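Local coordinates for protein putative Nitroreductase (Anabaena variabilis ATCC 29413, PDB 3EO7) that binds flavin mononucleotide and probably acts as an oxidoreductase of the nitroreductase family, at residues A200-Y205 and D326-M331. Sequence-based numbering, arbitrary orientation. Where two conformers were deposited one is given.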
ATOM      1  N   ALA A 200       2.217 -12.923   5.745  1.00 17.34           N
ATOM      2  CA  ALA A 200       3.132 -13.259   6.840  1.00 16.41           C
ATOM      3  C   ALA A 200       2.341 -13.911   7.959  1.00 16.94           C
ATOM      4  O   ALA A 200       2.740 -14.981   8.439  1.00 16.85           O
ATOM      5  CB  ALA A 200       3.850 -12.015   7.311  1.00 16.13           C
ATOM      6  N   ALA A 201       1.201 -13.327   8.357  1.00 15.18           N
ATOM      7  CA  ALA A 201       0.396 -13.928   9.419  1.00 17.72           C
ATOM      8  C   ALA A 201       0.060 -15.382   9.094  1.00 17.62           C
ATOM      9  O   ALA A 201       0.165 -16.272   9.959  1.00 17.07           O
ATOM     10  CB  ALA A 201      -0.897 -13.116   9.677  1.00 17.23           C
ATOM     11  N   ILE A 202      -0.327 -15.606   7.845  1.00 16.78           N
ATOM     12  CA  ILE A 202      -0.723 -16.938   7.345  1.00 16.67           C
ATOM     13  C   ILE A 202       0.415 -17.943   7.506  1.00 18.50           C
ATOM     14  O   ILE A 202       0.170 -19.115   7.809  1.00 17.80           O
ATOM     15  CB  ILE A 202      -1.205 -16.873   5.852  1.00 17.06           C
ATOM     16  CG1 ILE A 202      -2.558 -16.135   5.752  1.00 17.67           C
ATOM     17  CG2 ILE A 202      -1.352 -18.284   5.228  1.00 17.66           C
ATOM     18  CD1 ILE A 202      -2.910 -15.660   4.332  1.00 15.46           C
ATOM     19  N   THR A 203       1.648 -17.468   7.362  1.00 15.86           N
ATOM     20  CA  THR A 203       2.851 -18.290   7.404  1.00 13.79           C
ATOM     21  C   THR A 203       3.702 -18.128   8.695  1.00 13.28           C
ATOM     22  O   THR A 203       4.872 -18.499   8.732  1.00 15.66           O
ATOM     23  CB  THR A 203       3.702 -18.059   6.152  1.00 15.69           C
ATOM     24  OG1 THR A 203       4.004 -16.680   6.027  1.00 15.49           O
ATOM     25  CG2 THR A 203       2.961 -18.555   4.871  1.00 16.20           C
ATOM     26  N   ASP A 204       3.083 -17.630   9.755  1.00 14.76           N
ATOM     27  CA  ASP A 204       3.738 -17.454  11.058  1.00 16.28           C
ATOM     28  C   ASP A 204       4.985 -16.577  11.038  1.00 15.44           C
ATOM     29  O   ASP A 204       5.976 -16.855  11.714  1.00 14.91           O
ATOM     30  CB  ASP A 204       4.016 -18.807  11.719  1.00 15.46           C
ATOM     31  CG  ASP A 204       2.767 -19.565  12.008  1.00 22.03           C
ATOM     32  OD1 ASP A 204       1.857 -19.003  12.637  1.00 23.20           O
ATOM     33  OD2 ASP A 204       2.712 -20.729  11.610  1.00 21.74           O
ATOM     34  N   TYR A 205       4.910 -15.536  10.226  1.00 16.25           N
ATOM     35  CA  TYR A 205       5.943 -14.500  10.129  1.00 14.34           C
ATOM     36  C   TYR A 205       5.310 -13.177  10.529  1.00 15.63           C
ATOM     37  O   TYR A 205       4.072 -13.027  10.504  1.00 17.09           O
ATOM     38  CB  TYR A 205       6.480 -14.370   8.703  1.00 14.99           C
ATOM     39  CG  TYR A 205       7.660 -15.255   8.412  1.00 15.66           C
ATOM     40  CD1 TYR A 205       8.923 -14.867   8.825  1.00 17.04           C
ATOM     41  CD2 TYR A 205       7.527 -16.461   7.763  1.00 18.94           C
ATOM     42  CE1 TYR A 205      10.024 -15.639   8.595  1.00 18.43           C
ATOM     43  CE2 TYR A 205       8.654 -17.255   7.514  1.00 17.45           C
ATOM     44  CZ  TYR A 205       9.892 -16.821   7.938  1.00 22.51           C
ATOM     45  OH  TYR A 205      11.046 -17.547   7.743  1.00 21.22           O
ATOM     46  N   ASP A 326     -10.076 -18.847   4.434  0.50 18.87           N
ATOM     47  CA  ASP A 326     -10.884 -17.972   3.589  0.50 18.51           C
ATOM     48  C   ASP A 326     -10.134 -16.674   3.262  0.50 18.71           C
ATOM     49  O   ASP A 326     -10.415 -16.045   2.248  0.50 16.87           O
ATOM     50  CB  ASP A 326     -12.267 -17.743   4.209  0.50 19.20           C
ATOM     51  CG  ASP A 326     -13.048 -19.055   4.389  0.50 18.06           C
ATOM     52  OD1 ASP A 326     -13.091 -19.868   3.440  0.50 18.90           O
ATOM     53  OD2 ASP A 326     -13.638 -19.271   5.464  0.50 19.88           O
ATOM     54  N   LEU A 327      -9.198 -16.283   4.126  1.00 16.77           N
ATOM     55  CA  LEU A 327      -8.321 -15.151   3.855  1.00 17.64           C
ATOM     56  C   LEU A 327      -7.426 -15.556   2.681  1.00 18.41           C
ATOM     57  O   LEU A 327      -7.238 -14.780   1.748  1.00 18.78           O
ATOM     58  CB  LEU A 327      -7.506 -14.782   5.079  1.00 18.22           C
ATOM     59  CG  LEU A 327      -6.510 -13.633   4.845  1.00 17.83           C
ATOM     60  CD1 LEU A 327      -7.149 -12.331   4.279  1.00 20.13           C
ATOM     61  CD2 LEU A 327      -5.732 -13.393   6.141  1.00 17.44           C
ATOM     62  N   GLU A 328      -6.900 -16.784   2.706  1.00 19.27           N
ATOM     63  CA  GLU A 328      -6.102 -17.272   1.565  1.00 18.62           C
ATOM     64  C   GLU A 328      -6.861 -17.285   0.251  1.00 18.62           C
ATOM     65  O   GLU A 328      -6.370 -16.787  -0.769  1.00 18.26           O
ATOM     66  CB  GLU A 328      -5.555 -18.665   1.829  1.00 20.56           C
ATOM     67  CG  GLU A 328      -4.569 -18.687   2.939  1.00 24.97           C
ATOM     68  CD  GLU A 328      -3.550 -19.821   2.808  1.00 34.29           C
ATOM     69  OE1 GLU A 328      -2.758 -19.891   1.804  1.00 33.06           O
ATOM     70  OE2 GLU A 328      -3.529 -20.625   3.755  1.00 30.79           O
ATOM     71  N   ILE A 329      -8.064 -17.825   0.282  1.00 19.06           N
ATOM     72  CA  ILE A 329      -8.886 -17.907  -0.915  1.00 17.94           C
ATOM     73  C   ILE A 329      -9.210 -16.496  -1.439  1.00 17.67           C
ATOM     74  O   ILE A 329      -9.094 -16.220  -2.639  1.00 18.17           O
ATOM     75  CB  ILE A 329     -10.188 -18.673  -0.634  1.00 19.50           C
ATOM     76  CG1 ILE A 329      -9.880 -20.158  -0.366  1.00 20.09           C
ATOM     77  CG2 ILE A 329     -11.155 -18.526  -1.802  1.00 18.87           C
ATOM     78  CD1 ILE A 329     -11.094 -20.940   0.188  1.00 20.96           C
ATOM     79  N   THR A 330      -9.576 -15.611  -0.527  1.00 17.98           N
ATOM     80  CA  THR A 330      -9.883 -14.235  -0.864  1.00 18.70           C
ATOM     81  C   THR A 330      -8.672 -13.501  -1.469  1.00 16.42           C
ATOM     82  O   THR A 330      -8.812 -12.829  -2.494  1.00 16.91           O
ATOM     83  CB  THR A 330     -10.474 -13.499   0.349  1.00 17.29           C
ATOM     84  OG1 THR A 330     -11.812 -13.999   0.582  1.00 18.06           O
ATOM     85  CG2 THR A 330     -10.496 -12.017   0.113  1.00 17.56           C
HETATM   86  N   MSE A 331      -7.493 -13.694  -0.890  1.00 16.34           N
HETATM   87  CA  MSE A 331      -6.294 -13.071  -1.414  1.00 16.58           C
HETATM   88  C   MSE A 331      -6.016 -13.577  -2.814  1.00 18.82           C
HETATM   89  O   MSE A 331      -5.623 -12.819  -3.699  1.00 19.33           O
HETATM   90  CB  MSE A 331      -5.105 -13.321  -0.503  1.00 17.66           C
HETATM   91  CG  MSE A 331      -5.236 -12.576   0.809  1.00 18.69           C
HETATM   92 SE   MSE A 331      -3.703 -12.812   1.971  0.75 17.20          SE
HETATM   93  CE  MSE A 331      -2.496 -11.481   1.168  1.00 18.06           C
TER
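The CA atoms of Ile202 and Glu328 are the nearest pair across this contact, 7.9 Å apart. Here the last turn of helix 181-202 meets the side of helix 325-333. The first helix closes with a Schellman motif. Asp204, at positive phi, is its C-prime residue. Asp204 N bonds to Ala201 O, and Tyr205 N bonds to Ala200 O at 2.9 Å. Ala200 O also accepts from Thr203 N, so two amides grip it from opposite faces of its plane. Tyr205 then enters edge strand 205-207.

Ile202 supplies the side chain that crosses to the second helix. Both of its branches are used. CD1, at the end of the longer branch, meets Leu327, Glu328 and Met331, residues on one side of helix 325-333. Ile202 CD1 lies 4.0 Å from Leu327 CD2. Ile202 CD1 also rests 3.7 Å from Glu328 CG. The shorter branch, CG2, stands anti to the backbone N (CG1 has chi1 -70°). Ile202 CG2 packs against the carboxylate end of Glu328, 3.5 Å from Glu328 OE2.

The Glu328 chain is extended beyond CG, and its carboxylate ends up against Ile202, although CB does not point there. OE1 forms salt bridges with Arg76 and Arg80 of helix 66-82. Those charges probably favour the ionised carboxylate. The contact therefore joins an apolar patch to an ion-pair group, and helix 66-82 also packs on Thr203 beside it.

The contact links a helix of the first nitroreductase-family region to helix 325-333, whose end lies close to Arg334, an FMN-binding residue. The flavin itself is about 11 Å from the side chain of Met331. That residue is selenomethionine. Its chain bends at chi3 (81°), and Met331 SE sits 3.8 Å from Ile202 CD1.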